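Local structure of FAD-dependent pyridine nucleotide-disulphide oxidoreductase (Desulfovibrio vulgaris, 3IWA) at residues 186-195 and 216-224; 388-397 and 450-461. The protein probably uses bound FAD to pass electrons from a reduced pyridine nucleotide to a disulphide or another acceptor, as its family relatives do. All blocks are in the same frame, centred on the assembly; numbering follows the deposited sequence.

Interaction 1 (186-195 and 216-224)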
ATOM      1  N   THR A 186     -16.450 -26.331  16.621  1.00 47.04           N
ATOM      2  CA  THR A 186     -16.352 -26.045  15.202  1.00 45.65           C
ATOM      3  C   THR A 186     -15.267 -26.856  14.538  1.00 43.33           C
ATOM      4  O   THR A 186     -14.147 -26.916  15.030  1.00 42.73           O
ATOM      5  CB  THR A 186     -16.109 -24.542  14.981  1.00 46.26           C
ATOM      6  OG1 THR A 186     -17.087 -23.814  15.722  1.00 48.53           O
ATOM      7  CG2 THR A 186     -16.263 -24.168  13.522  1.00 47.61           C
ATOM      8  N   THR A 187     -15.624 -27.464  13.409  1.00 41.43           N
ATOM      9  CA  THR A 187     -14.713 -28.268  12.589  1.00 41.10           C
ATOM     10  C   THR A 187     -14.800 -27.813  11.134  1.00 40.19           C
ATOM     11  O   THR A 187     -15.888 -27.608  10.604  1.00 40.71           O
ATOM     12  CB  THR A 187     -15.079 -29.744  12.650  1.00 40.76           C
ATOM     13  OG1 THR A 187     -15.224 -30.118  14.020  1.00 42.69           O
ATOM     14  CG2 THR A 187     -14.024 -30.618  11.976  1.00 40.04           C
ATOM     15  N   VAL A 188     -13.651 -27.631  10.502  1.00 39.90           N
ATOM     16  CA  VAL A 188     -13.589 -27.300   9.073  1.00 38.70           C
ATOM     17  C   VAL A 188     -13.168 -28.542   8.348  1.00 38.12           C
ATOM     18  O   VAL A 188     -12.237 -29.189   8.757  1.00 38.24           O
ATOM     19  CB  VAL A 188     -12.589 -26.160   8.746  1.00 38.63           C
ATOM     20  CG1 VAL A 188     -12.547 -25.924   7.253  1.00 38.32           C
ATOM     21  CG2 VAL A 188     -12.955 -24.889   9.451  1.00 36.55           C
ATOM     22  N   VAL A 189     -13.886 -28.877   7.285  1.00 38.19           N
ATOM     23  CA  VAL A 189     -13.559 -29.998   6.430  1.00 37.59           C
ATOM     24  C   VAL A 189     -13.329 -29.492   5.002  1.00 37.90           C
ATOM     25  O   VAL A 189     -14.201 -28.923   4.392  1.00 37.26           O
ATOM     26  CB  VAL A 189     -14.701 -31.081   6.444  1.00 37.41           C
ATOM     27  CG1 VAL A 189     -14.408 -32.204   5.422  1.00 35.86           C
ATOM     28  CG2 VAL A 189     -14.909 -31.637   7.875  1.00 36.28           C
ATOM     29  N   GLU A 190     -12.138 -29.752   4.479  1.00 39.16           N
ATOM     30  CA  GLU A 190     -11.705 -29.249   3.192  1.00 39.12           C
ATOM     31  C   GLU A 190     -11.225 -30.413   2.315  1.00 40.01           C
ATOM     32  O   GLU A 190     -10.398 -31.224   2.705  1.00 39.92           O
ATOM     33  CB  GLU A 190     -10.614 -28.198   3.404  1.00 38.62           C
ATOM     34  CG  GLU A 190      -9.865 -27.743   2.147  1.00 39.35           C
ATOM     35  CD  GLU A 190     -10.749 -27.122   1.107  1.00 40.03           C
ATOM     36  OE1 GLU A 190     -11.445 -26.154   1.454  1.00 41.29           O
ATOM     37  OE2 GLU A 190     -10.747 -27.588  -0.055  1.00 41.86           O
ATOM     38  N   LEU A 191     -11.755 -30.445   1.117  1.00 40.96           N
ATOM     39  CA  LEU A 191     -11.401 -31.410   0.116  1.00 42.54           C
ATOM     40  C   LEU A 191      -9.931 -31.270  -0.358  1.00 42.23           C
ATOM     41  O   LEU A 191      -9.205 -32.257  -0.437  1.00 42.77           O
ATOM     42  CB  LEU A 191     -12.398 -31.275  -1.028  1.00 42.69           C
ATOM     43  CG  LEU A 191     -12.221 -32.168  -2.255  1.00 46.60           C
ATOM     44  CD1 LEU A 191     -12.590 -33.606  -1.920  1.00 49.04           C
ATOM     45  CD2 LEU A 191     -13.072 -31.619  -3.425  1.00 47.36           C
ATOM     46  N   ALA A 192      -9.487 -30.051  -0.646  1.00 42.02           N
ATOM     47  CA  ALA A 192      -8.103 -29.822  -1.101  1.00 41.21           C
ATOM     48  C   ALA A 192      -7.122 -30.167   0.020  1.00 41.01           C
ATOM     49  O   ALA A 192      -7.483 -30.175   1.205  1.00 40.43           O
ATOM     50  CB  ALA A 192      -7.918 -28.373  -1.572  1.00 40.35           C
ATOM     51  N   ASP A 193      -5.874 -30.438  -0.339  1.00 41.42           N
ATOM     52  CA  ASP A 193      -4.854 -30.786   0.667  1.00 41.54           C
ATOM     53  C   ASP A 193      -4.411 -29.616   1.547  1.00 40.04           C
ATOM     54  O   ASP A 193      -3.456 -29.750   2.320  1.00 38.70           O
ATOM     55  CB  ASP A 193      -3.628 -31.406  -0.005  1.00 42.71           C
ATOM     56  CG  ASP A 193      -2.854 -30.407  -0.900  1.00 46.62           C
ATOM     57  OD1 ASP A 193      -3.072 -29.174  -0.792  1.00 50.97           O
ATOM     58  OD2 ASP A 193      -2.005 -30.865  -1.719  1.00 52.07           O
ATOM     59  N   GLN A 194      -5.058 -28.463   1.394  1.00 38.09           N
ATOM     60  CA  GLN A 194      -4.764 -27.332   2.231  1.00 38.23           C
ATOM     61  C   GLN A 194      -6.021 -26.496   2.403  1.00 38.50           C
ATOM     62  O   GLN A 194      -6.883 -26.515   1.547  1.00 39.05           O
ATOM     63  CB  GLN A 194      -3.645 -26.482   1.594  1.00 37.84           C
ATOM     64  CG  GLN A 194      -3.964 -25.967   0.180  1.00 37.97           C
ATOM     65  CD  GLN A 194      -3.042 -24.841  -0.279  1.00 37.00           C
ATOM     66  OE1 GLN A 194      -2.053 -25.087  -0.957  1.00 36.19           O
ATOM     67  NE2 GLN A 194      -3.347 -23.605   0.132  1.00 33.25           N
ATOM     68  N   ILE A 195      -6.117 -25.764   3.507  1.00 38.58           N
ATOM     69  CA  ILE A 195      -7.088 -24.700   3.632  1.00 38.51           C
ATOM     70  C   ILE A 195      -6.608 -23.497   2.825  1.00 38.78           C
ATOM     71  O   ILE A 195      -5.430 -23.424   2.441  1.00 39.89           O
ATOM     72  CB  ILE A 195      -7.346 -24.310   5.110  1.00 38.85           C
ATOM     73  CG1 ILE A 195      -6.085 -23.732   5.758  1.00 38.18           C
ATOM     74  CG2 ILE A 195      -7.953 -25.535   5.898  1.00 39.01           C
ATOM     75  CD1 ILE A 195      -6.365 -22.965   7.033  1.00 36.82           C
ATOM     76  N   ASP A 216      -8.844 -24.218  19.096  1.00 52.27           N
ATOM     77  CA  ASP A 216      -9.849 -25.285  19.219  1.00 52.51           C
ATOM     78  C   ASP A 216     -10.707 -25.580  17.987  1.00 51.23           C
ATOM     79  O   ASP A 216     -11.645 -26.379  18.066  1.00 51.20           O
ATOM     80  CB  ASP A 216     -10.803 -25.007  20.385  1.00 53.54           C
ATOM     81  CG  ASP A 216     -10.111 -25.001  21.725  1.00 56.53           C
ATOM     82  OD1 ASP A 216      -8.902 -25.294  21.816  1.00 62.00           O
ATOM     83  OD2 ASP A 216     -10.810 -24.724  22.715  1.00 63.51           O
ATOM     84  N   VAL A 217     -10.422 -24.941  16.861  1.00 49.34           N
ATOM     85  CA  VAL A 217     -11.068 -25.341  15.631  1.00 47.89           C
ATOM     86  C   VAL A 217     -10.302 -26.548  15.110  1.00 47.76           C
ATOM     87  O   VAL A 217      -9.096 -26.487  14.918  1.00 48.20           O
ATOM     88  CB  VAL A 217     -11.096 -24.215  14.601  1.00 47.10           C
ATOM     89  CG1 VAL A 217     -11.630 -24.721  13.304  1.00 44.55           C
ATOM     90  CG2 VAL A 217     -11.926 -23.078  15.120  1.00 43.69           C
ATOM     91  N   VAL A 218     -10.997 -27.657  14.909  1.00 46.94           N
ATOM     92  CA  VAL A 218     -10.389 -28.805  14.280  1.00 46.31           C
ATOM     93  C   VAL A 218     -10.457 -28.625  12.773  1.00 46.02           C
ATOM     94  O   VAL A 218     -11.501 -28.191  12.235  1.00 46.07           O
ATOM     95  CB  VAL A 218     -11.126 -30.096  14.677  1.00 46.79           C
ATOM     96  CG1 VAL A 218     -10.534 -31.321  13.939  1.00 46.59           C
ATOM     97  CG2 VAL A 218     -11.080 -30.277  16.214  1.00 47.16           C
ATOM     98  N   VAL A 219      -9.372 -28.998  12.089  1.00 45.12           N
ATOM     99  CA  VAL A 219      -9.296 -28.906  10.633  1.00 44.09           C
ATOM    100  C   VAL A 219      -8.977 -30.233   9.958  1.00 44.29           C
ATOM    101  O   VAL A 219      -8.027 -30.892  10.305  1.00 44.18           O
ATOM    102  CB  VAL A 219      -8.251 -27.853  10.218  1.00 43.87           C
ATOM    103  CG1 VAL A 219      -8.221 -27.700   8.702  1.00 40.64           C
ATOM    104  CG2 VAL A 219      -8.554 -26.520  10.899  1.00 43.30           C
ATOM    105  N   HIS A 220      -9.764 -30.615   8.970  1.00 44.82           N
ATOM    106  CA  HIS A 220      -9.460 -31.804   8.200  1.00 46.17           C
ATOM    107  C   HIS A 220      -9.322 -31.384   6.762  1.00 46.11           C
ATOM    108  O   HIS A 220     -10.242 -30.772   6.208  1.00 46.78           O
ATOM    109  CB  HIS A 220     -10.561 -32.880   8.324  1.00 46.43           C
ATOM    110  CG  HIS A 220     -10.782 -33.370   9.727  1.00 48.94           C
ATOM    111  ND1 HIS A 220      -9.825 -34.062  10.436  1.00 50.91           N
ATOM    112  CD2 HIS A 220     -11.852 -33.257  10.556  1.00 49.94           C
ATOM    113  CE1 HIS A 220     -10.294 -34.346  11.640  1.00 50.18           C
ATOM    114  NE2 HIS A 220     -11.522 -33.868  11.737  1.00 47.37           N
ATOM    115  N   THR A 221      -8.175 -31.719   6.175  1.00 46.41           N
ATOM    116  CA  THR A 221      -7.889 -31.521   4.756  1.00 46.48           C
ATOM    117  C   THR A 221      -7.772 -32.862   4.010  1.00 47.25           C
ATOM    118  O   THR A 221      -7.701 -33.934   4.613  1.00 47.95           O
ATOM    119  CB  THR A 221      -6.594 -30.665   4.565  1.00 46.67           C
ATOM    120  OG1 THR A 221      -5.514 -31.209   5.329  1.00 45.44           O
ATOM    121  CG2 THR A 221      -6.838 -29.225   5.021  1.00 46.10           C
ATOM    122  N   GLY A 222      -7.733 -32.808   2.689  1.00 47.45           N
ATOM    123  CA  GLY A 222      -7.795 -34.010   1.903  1.00 47.96           C
ATOM    124  C   GLY A 222      -8.956 -34.918   2.294  1.00 48.29           C
ATOM    125  O   GLY A 222      -8.820 -36.139   2.247  1.00 48.75           O
ATOM    126  N   GLU A 223     -10.107 -34.321   2.628  1.00 48.47           N
ATOM    127  CA  GLU A 223     -11.243 -35.054   3.175  1.00 48.13           C
ATOM    128  C   GLU A 223     -12.552 -34.671   2.503  1.00 48.35           C
ATOM    129  O   GLU A 223     -12.892 -33.493   2.401  1.00 47.54           O
ATOM    130  CB  GLU A 223     -11.316 -34.813   4.669  1.00 48.57           C
ATOM    131  CG  GLU A 223     -12.289 -35.751   5.372  1.00 49.15           C
ATOM    132  CD  GLU A 223     -11.983 -35.979   6.821  1.00 47.96           C
ATOM    133  OE1 GLU A 223     -10.816 -35.879   7.238  1.00 46.56           O
ATOM    134  OE2 GLU A 223     -12.937 -36.315   7.547  1.00 51.69           O
ATOM    135  N   LYS A 224     -13.275 -35.691   2.034  1.00 48.71           N
ATOM    136  CA  LYS A 224     -14.452 -35.518   1.182  1.00 49.60           C
ATOM    137  C   LYS A 224     -15.738 -35.802   1.950  1.00 49.17           C
ATOM    138  O   LYS A 224     -15.782 -36.735   2.750  1.00 50.04           O
ATOM    139  CB  LYS A 224     -14.383 -36.456  -0.039  1.00 50.26           C
ATOM    140  CG  LYS A 224     -15.634 -36.392  -0.940  1.00 53.57           C
ATOM    141  CD  LYS A 224     -15.536 -37.254  -2.221  1.00 58.84           C
ATOM    142  CE  LYS A 224     -16.370 -36.653  -3.379  1.00 61.87           C
ATOM    143  NZ  LYS A 224     -16.064 -37.212  -4.755  1.00 64.15           N
TER
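Strand 185-189, helix 202-214 and strand 218-220 form a beta-alpha-beta unit, and it closes where T187, V188 and V189 run parallel beside V218, V219 and H220 in a Rossmann-type sheet. V188 turns both its backbone polar atoms to the neighbour: its N gives a bond to V218 O (2.8 Å) and its O takes one from H220 N (2.9 Å). E190 N then reaches H220 O at 2.8 Å. T187 and V189 turn theirs to strand 161-165 and G166 on the other side, so 185-189 is an inner strand; 218-220 is the outermost strand of this sheet within the chain.

Beyond the strands the two segments stay together. E190 O accepts from E223 N at 3.1 Å, and G222 N points almost straight (177°) at A192 O, although it sits well above that carbonyl's plane.

On one face, T187 CG2 lies 3.7 Å from H220 CD2, meeting the ring obliquely, while V189 CG1, anti to its backbone N, reaches toward E223. The opposite face is greasier: I195 CG2 comes within 3.6 Å of V219 CG1, the two side chains crossing at about a right angle, with L172 and L212 of the flanking helices packed on them. T221 CG2 fills in beside I195, and its hydroxyl goes to R209.

E190 has a bend at chi2 (60°) that brings its carboxylate back over the turn, where OE2 takes A192 N at 2.8 Å on its anti lone pair and OE1 takes G167 N of the glycine-rich loop. Two backbone N-H groups thus fix the acid just after strand 185-189, the second strand of the Rossmann unit that begins with 161-165, a position that in dinucleotide-binding Rossmann folds commonly meets the adenosine ribose; E190 may do the same here.

Interaction 2 (388-397 and 450-461)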
ATOM      1  N   LEU A 388       6.183 -12.727   4.381  1.00 42.27           N
ATOM      2  CA  LEU A 388       5.721 -12.440   3.040  1.00 40.29           C
ATOM      3  C   LEU A 388       6.198 -13.514   2.087  1.00 38.69           C
ATOM      4  O   LEU A 388       7.338 -13.971   2.182  1.00 36.49           O
ATOM      5  CB  LEU A 388       6.301 -11.127   2.513  1.00 39.99           C
ATOM      6  CG  LEU A 388       5.880  -9.826   3.155  1.00 41.62           C
ATOM      7  CD1 LEU A 388       6.446  -8.664   2.306  1.00 39.24           C
ATOM      8  CD2 LEU A 388       4.336  -9.772   3.307  1.00 41.92           C
ATOM      9  N   GLN A 389       5.352 -13.826   1.108  1.00 36.54           N
ATOM     10  CA  GLN A 389       5.726 -14.684   0.018  1.00 35.77           C
ATOM     11  C   GLN A 389       5.390 -13.951  -1.272  1.00 35.31           C
ATOM     12  O   GLN A 389       4.323 -13.356  -1.382  1.00 35.94           O
ATOM     13  CB  GLN A 389       4.997 -16.036   0.125  1.00 36.03           C
ATOM     14  CG  GLN A 389       5.299 -16.829   1.435  1.00 36.02           C
ATOM     15  CD  GLN A 389       4.755 -18.298   1.440  1.00 37.98           C
ATOM     16  OE1 GLN A 389       5.185 -19.139   2.234  1.00 41.61           O
ATOM     17  NE2 GLN A 389       3.824 -18.581   0.574  1.00 36.21           N
ATOM     18  N   LEU A 390       6.316 -13.977  -2.226  1.00 34.60           N
ATOM     19  CA  LEU A 390       6.239 -13.225  -3.445  1.00 34.61           C
ATOM     20  C   LEU A 390       6.300 -14.223  -4.561  1.00 35.05           C
ATOM     21  O   LEU A 390       7.163 -15.110  -4.536  1.00 35.38           O
ATOM     22  CB  LEU A 390       7.424 -12.250  -3.545  1.00 34.25           C
ATOM     23  CG  LEU A 390       7.396 -11.107  -4.571  1.00 34.19           C
ATOM     24  CD1 LEU A 390       6.375 -10.031  -4.132  1.00 29.10           C
ATOM     25  CD2 LEU A 390       8.837 -10.445  -4.784  1.00 30.52           C
ATOM     26  N   VAL A 391       5.385 -14.102  -5.526  1.00 34.97           N
ATOM     27  CA  VAL A 391       5.278 -15.080  -6.604  1.00 34.27           C
ATOM     28  C   VAL A 391       5.743 -14.457  -7.870  1.00 34.90           C
ATOM     29  O   VAL A 391       5.230 -13.445  -8.288  1.00 35.37           O
ATOM     30  CB  VAL A 391       3.831 -15.622  -6.766  1.00 34.79           C
ATOM     31  CG1 VAL A 391       3.809 -16.708  -7.768  1.00 32.37           C
ATOM     32  CG2 VAL A 391       3.282 -16.151  -5.436  1.00 31.38           C
ATOM     33  N   VAL A 392       6.727 -15.080  -8.507  1.00 36.96           N
ATOM     34  CA  VAL A 392       7.481 -14.448  -9.590  1.00 36.94           C
ATOM     35  C   VAL A 392       7.553 -15.350 -10.808  1.00 38.41           C
ATOM     36  O   VAL A 392       7.844 -16.539 -10.689  1.00 38.75           O
ATOM     37  CB  VAL A 392       8.925 -14.158  -9.120  1.00 37.28           C
ATOM     38  CG1 VAL A 392       9.747 -13.583 -10.247  1.00 37.47           C
ATOM     39  CG2 VAL A 392       8.914 -13.239  -7.913  1.00 32.62           C
ATOM     40  N   ASP A 393       7.330 -14.791 -11.990  1.00 39.58           N
ATOM     41  CA  ASP A 393       7.532 -15.539 -13.191  1.00 41.44           C
ATOM     42  C   ASP A 393       9.011 -15.522 -13.581  1.00 42.83           C
ATOM     43  O   ASP A 393       9.545 -14.458 -13.821  1.00 43.13           O
ATOM     44  CB  ASP A 393       6.737 -14.934 -14.338  1.00 42.44           C
ATOM     45  CG  ASP A 393       6.839 -15.764 -15.617  1.00 41.81           C
ATOM     46  OD1 ASP A 393       6.772 -16.998 -15.491  1.00 42.55           O
ATOM     47  OD2 ASP A 393       6.961 -15.190 -16.720  1.00 44.36           O
ATOM     48  N   ARG A 394       9.650 -16.684 -13.693  1.00 44.26           N
ATOM     49  CA  ARG A 394      11.086 -16.737 -14.044  1.00 45.89           C
ATOM     50  C   ARG A 394      11.501 -15.977 -15.301  1.00 45.72           C
ATOM     51  O   ARG A 394      12.336 -15.081 -15.220  1.00 46.32           O
ATOM     52  CB  ARG A 394      11.613 -18.174 -14.124  1.00 46.70           C
ATOM     53  CG  ARG A 394      12.236 -18.687 -12.830  1.00 50.43           C
ATOM     54  CD  ARG A 394      13.165 -19.901 -13.056  1.00 54.49           C
ATOM     55  NE  ARG A 394      13.094 -20.799 -11.903  1.00 58.64           N
ATOM     56  CZ  ARG A 394      13.911 -20.770 -10.839  1.00 63.01           C
ATOM     57  NH1 ARG A 394      14.925 -19.901 -10.755  1.00 62.49           N
ATOM     58  NH2 ARG A 394      13.720 -21.647  -9.843  1.00 64.95           N
ATOM     59  N   PRO A 395      10.940 -16.322 -16.465  1.00 45.90           N
ATOM     60  CA  PRO A 395      11.434 -15.682 -17.697  1.00 45.99           C
ATOM     61  C   PRO A 395      11.171 -14.192 -17.899  1.00 46.37           C
ATOM     62  O   PRO A 395      11.910 -13.525 -18.636  1.00 47.18           O
ATOM     63  CB  PRO A 395      10.732 -16.455 -18.825  1.00 46.35           C
ATOM     64  CG  PRO A 395       9.800 -17.449 -18.156  1.00 46.14           C
ATOM     65  CD  PRO A 395      10.208 -17.571 -16.731  1.00 45.74           C
ATOM     66  N   THR A 396      10.100 -13.673 -17.331  1.00 46.12           N
ATOM     67  CA  THR A 396       9.765 -12.250 -17.506  1.00 45.34           C
ATOM     68  C   THR A 396      10.213 -11.421 -16.305  1.00 44.61           C
ATOM     69  O   THR A 396      10.301 -10.213 -16.384  1.00 44.68           O
ATOM     70  CB  THR A 396       8.262 -12.086 -17.624  1.00 45.33           C
ATOM     71  OG1 THR A 396       7.644 -12.635 -16.444  1.00 45.40           O
ATOM     72  CG2 THR A 396       7.748 -12.813 -18.890  1.00 44.77           C
ATOM     73  N   ARG A 397      10.463 -12.106 -15.196  1.00 43.45           N
ATOM     74  CA  ARG A 397      10.660 -11.493 -13.901  1.00 42.95           C
ATOM     75  C   ARG A 397       9.392 -10.761 -13.399  1.00 41.42           C
ATOM     76  O   ARG A 397       9.488  -9.907 -12.549  1.00 41.37           O
ATOM     77  CB  ARG A 397      11.873 -10.551 -13.913  1.00 42.69           C
ATOM     78  CG  ARG A 397      13.174 -11.204 -14.333  1.00 45.34           C
ATOM     79  CD  ARG A 397      14.339 -10.165 -14.449  1.00 46.21           C
ATOM     80  NE  ARG A 397      14.862  -9.735 -13.145  1.00 44.73           N
ATOM     81  CZ  ARG A 397      15.761 -10.405 -12.415  1.00 47.77           C
ATOM     82  NH1 ARG A 397      16.267 -11.580 -12.817  1.00 51.05           N
ATOM     83  NH2 ARG A 397      16.164  -9.915 -11.255  1.00 46.73           N
ATOM     84  N   VAL A 450       9.092  -5.427   2.074  1.00 38.25           N
ATOM     85  CA  VAL A 450       8.663  -5.531   0.688  1.00 37.01           C
ATOM     86  C   VAL A 450       9.849  -5.428  -0.275  1.00 36.79           C
ATOM     87  O   VAL A 450       9.928  -6.184  -1.243  1.00 36.06           O
ATOM     88  CB  VAL A 450       7.633  -4.442   0.320  1.00 36.81           C
ATOM     89  CG1 VAL A 450       7.528  -4.298  -1.187  1.00 35.45           C
ATOM     90  CG2 VAL A 450       6.279  -4.790   0.904  1.00 37.66           C
ATOM     91  N   ASN A 451      10.727  -4.457  -0.031  1.00 36.02           N
ATOM     92  CA  ASN A 451      11.947  -4.305  -0.816  1.00 36.68           C
ATOM     93  C   ASN A 451      12.837  -5.544  -0.628  1.00 36.28           C
ATOM     94  O   ASN A 451      13.422  -6.046  -1.562  1.00 34.93           O
ATOM     95  CB  ASN A 451      12.748  -3.049  -0.389  1.00 37.15           C
ATOM     96  CG  ASN A 451      12.016  -1.720  -0.646  1.00 37.81           C
ATOM     97  OD1 ASN A 451      12.085  -0.826   0.180  1.00 41.12           O
ATOM     98  ND2 ASN A 451      11.349  -1.587  -1.792  1.00 38.06           N
ATOM     99  N   VAL A 452      12.938  -6.025   0.601  1.00 37.05           N
ATOM    100  CA  VAL A 452      13.763  -7.201   0.879  1.00 37.97           C
ATOM    101  C   VAL A 452      13.226  -8.388   0.067  1.00 38.56           C
ATOM    102  O   VAL A 452      13.996  -9.106  -0.519  1.00 40.27           O
ATOM    103  CB  VAL A 452      13.842  -7.483   2.395  1.00 38.17           C
ATOM    104  CG1 VAL A 452      14.554  -8.864   2.709  1.00 36.95           C
ATOM    105  CG2 VAL A 452      14.542  -6.291   3.113  1.00 36.88           C
ATOM    106  N   ALA A 453      11.912  -8.536  -0.051  1.00 38.48           N
ATOM    107  CA  ALA A 453      11.359  -9.643  -0.836  1.00 38.04           C
ATOM    108  C   ALA A 453      11.787  -9.529  -2.287  1.00 37.95           C
ATOM    109  O   ALA A 453      12.097 -10.533  -2.914  1.00 38.45           O
ATOM    110  CB  ALA A 453       9.829  -9.701  -0.726  1.00 37.56           C
ATOM    111  N   GLY A 454      11.772  -8.316  -2.835  1.00 37.86           N
ATOM    112  CA  GLY A 454      12.237  -8.090  -4.210  1.00 37.65           C
ATOM    113  C   GLY A 454      13.730  -8.397  -4.406  1.00 37.81           C
ATOM    114  O   GLY A 454      14.129  -8.912  -5.434  1.00 36.85           O
ATOM    115  N   ASN A 455      14.544  -8.107  -3.401  1.00 37.88           N
ATOM    116  CA  ASN A 455      15.985  -8.401  -3.468  1.00 38.52           C
ATOM    117  C   ASN A 455      16.269  -9.918  -3.398  1.00 39.08           C
ATOM    118  O   ASN A 455      17.047 -10.436  -4.207  1.00 38.44           O
ATOM    119  CB  ASN A 455      16.737  -7.659  -2.355  1.00 37.90           C
ATOM    120  CG  ASN A 455      16.646  -6.108  -2.495  1.00 36.66           C
ATOM    121  OD1 ASN A 455      16.219  -5.547  -3.517  1.00 34.69           O
ATOM    122  ND2 ASN A 455      17.057  -5.445  -1.461  1.00 34.02           N
ATOM    123  N   VAL A 456      15.615 -10.612  -2.463  1.00 39.53           N
ATOM    124  CA  VAL A 456      15.707 -12.067  -2.388  1.00 40.64           C
ATOM    125  C   VAL A 456      15.232 -12.756  -3.667  1.00 42.09           C
ATOM    126  O   VAL A 456      15.879 -13.675  -4.149  1.00 43.33           O
ATOM    127  CB  VAL A 456      14.961 -12.649  -1.190  1.00 41.14           C
ATOM    128  CG1 VAL A 456      15.014 -14.172  -1.248  1.00 40.96           C
ATOM    129  CG2 VAL A 456      15.535 -12.124   0.112  1.00 38.75           C
ATOM    130  N   ALA A 457      14.158 -12.266  -4.276  1.00 43.19           N
ATOM    131  CA  ALA A 457      13.679 -12.819  -5.546  1.00 43.74           C
ATOM    132  C   ALA A 457      14.628 -12.587  -6.746  1.00 44.94           C
ATOM    133  O   ALA A 457      14.756 -13.421  -7.654  1.00 45.05           O
ATOM    134  CB  ALA A 457      12.307 -12.234  -5.851  1.00 43.24           C
ATOM    135  N   ASP A 458      15.225 -11.405  -6.805  1.00 46.19           N
ATOM    136  CA  ASP A 458      16.239 -11.114  -7.815  1.00 47.00           C
ATOM    137  C   ASP A 458      17.456 -12.031  -7.581  1.00 47.22           C
ATOM    138  O   ASP A 458      18.020 -12.557  -8.530  1.00 46.59           O
ATOM    139  CB  ASP A 458      16.624  -9.634  -7.753  1.00 47.62           C
ATOM    140  CG  ASP A 458      17.852  -9.295  -8.582  1.00 47.63           C
ATOM    141  OD1 ASP A 458      18.070  -9.847  -9.670  1.00 48.92           O
ATOM    142  OD2 ASP A 458      18.587  -8.423  -8.138  1.00 50.40           O
ATOM    143  N   ASN A 459      17.815 -12.234  -6.316  1.00 47.95           N
ATOM    144  CA  ASN A 459      18.842 -13.209  -5.952  1.00 49.12           C
ATOM    145  C   ASN A 459      18.470 -14.683  -6.291  1.00 50.93           C
ATOM    146  O   ASN A 459      19.277 -15.424  -6.895  1.00 50.69           O
ATOM    147  CB  ASN A 459      19.198 -13.080  -4.458  1.00 48.69           C
ATOM    148  CG  ASN A 459      19.960 -11.801  -4.145  1.00 46.60           C
ATOM    149  OD1 ASN A 459      20.403 -11.089  -5.044  1.00 41.22           O
ATOM    150  ND2 ASN A 459      20.077 -11.490  -2.872  1.00 44.99           N
ATOM    151  N   VAL A 460      17.260 -15.117  -5.905  1.00 52.51           N
ATOM    152  CA  VAL A 460      16.819 -16.477  -6.264  1.00 52.91           C
ATOM    153  C   VAL A 460      16.853 -16.633  -7.785  1.00 53.67           C
ATOM    154  O   VAL A 460      17.404 -17.598  -8.271  1.00 54.56           O
ATOM    155  CB  VAL A 460      15.444 -16.861  -5.690  1.00 53.01           C
ATOM    156  CG1 VAL A 460      14.927 -18.163  -6.358  1.00 53.22           C
ATOM    157  CG2 VAL A 460      15.518 -17.015  -4.198  1.00 50.68           C
ATOM    158  N   LEU A 461      16.347 -15.673  -8.545  1.00 54.42           N
ATOM    159  CA  LEU A 461      16.402 -15.780 -10.024  1.00 55.38           C
ATOM    160  C   LEU A 461      17.812 -15.729 -10.684  1.00 56.69           C
ATOM    161  O   LEU A 461      17.966 -16.072 -11.862  1.00 56.87           O
ATOM    162  CB  LEU A 461      15.502 -14.717 -10.685  1.00 55.24           C
ATOM    163  CG  LEU A 461      13.974 -14.744 -10.440  1.00 55.40           C
ATOM    164  CD1 LEU A 461      13.271 -13.590 -11.157  1.00 52.12           C
ATOM    165  CD2 LEU A 461      13.368 -16.064 -10.862  1.00 55.73           C
TER
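D458 has its carboxylate shared between two chains: R397 of its own chain approaches OD1, while OD2 forms a salt bridge with R320 of the second subunit and a long, weak ion pair with R21 of that subunit. R397 NH2 is modelled 2.5 Å from D458 OD1, which is too short to be taken literally, and the N-H is well off line; the pairing is sound, the exact length doubtful. The guanidinium and carboxylate planes stand 80° apart, so the two groups meet through one nitrogen and one oxygen and not as a flat two-point pair. A bend at chi3 (75°) turns the R397 guanidinium toward the helix, and L461 CD1 sits over one of its faces, about 4.0 Å above the plane and offset toward the rim.

L461 is the hub of the apolar part. Its CD1 also touches V392 CG1 at 3.6 Å, and its other methyl, CD2, packs on the aliphatic R394 CG at 3.5 Å, so the leucine is wedged between the end of the strand and the two arginines of the turn. Further back, the alternate strand residues L388, L390 and V392 all point at helix 449-461. L390 CD2 settles against A457 CB at 4.0 Å and close to A453, and L388 CD1 meets V450 CG2 at 4.1 Å. A453 and A457 face the strand, and the axes of 388-393 and 450-461 approach to 9.0 Å at a crossing angle of -46°. V429 of helix 429-433 packs on V392 and A457.

This is the helix-on-sheet packing of the dimerisation domain. Its apolar side fixes the helix to the sheet, and D458, with arginines from both subunits around it, probably stays ionised and ties that packing to the dimer interface.

Overall arrangement
Interaction 1 comes first along the chain and is complete before interaction 2 opens. Their centres lie 31 Å apart and their nearest atoms about 9 Å, without touching. They share no sheet: interaction 1 belongs to the parallel sheet of strands 138-140, 249-252, 161-165, 185-189 and 218-220, in the probable nucleotide-binding part, whereas interaction 2 joins the antiparallel sheet containing 386-393 to the C-terminal helix 449-461. A link between the two regions does exist: the Q389 side chain hydrogen-bonds to S201, just ahead of helix 202-214, the crossover helix of interaction 1. The second subunit meets interaction 2 but not interaction 1, so one contact lies within the probable nucleotide-binding fold and the other borders the dimer interface.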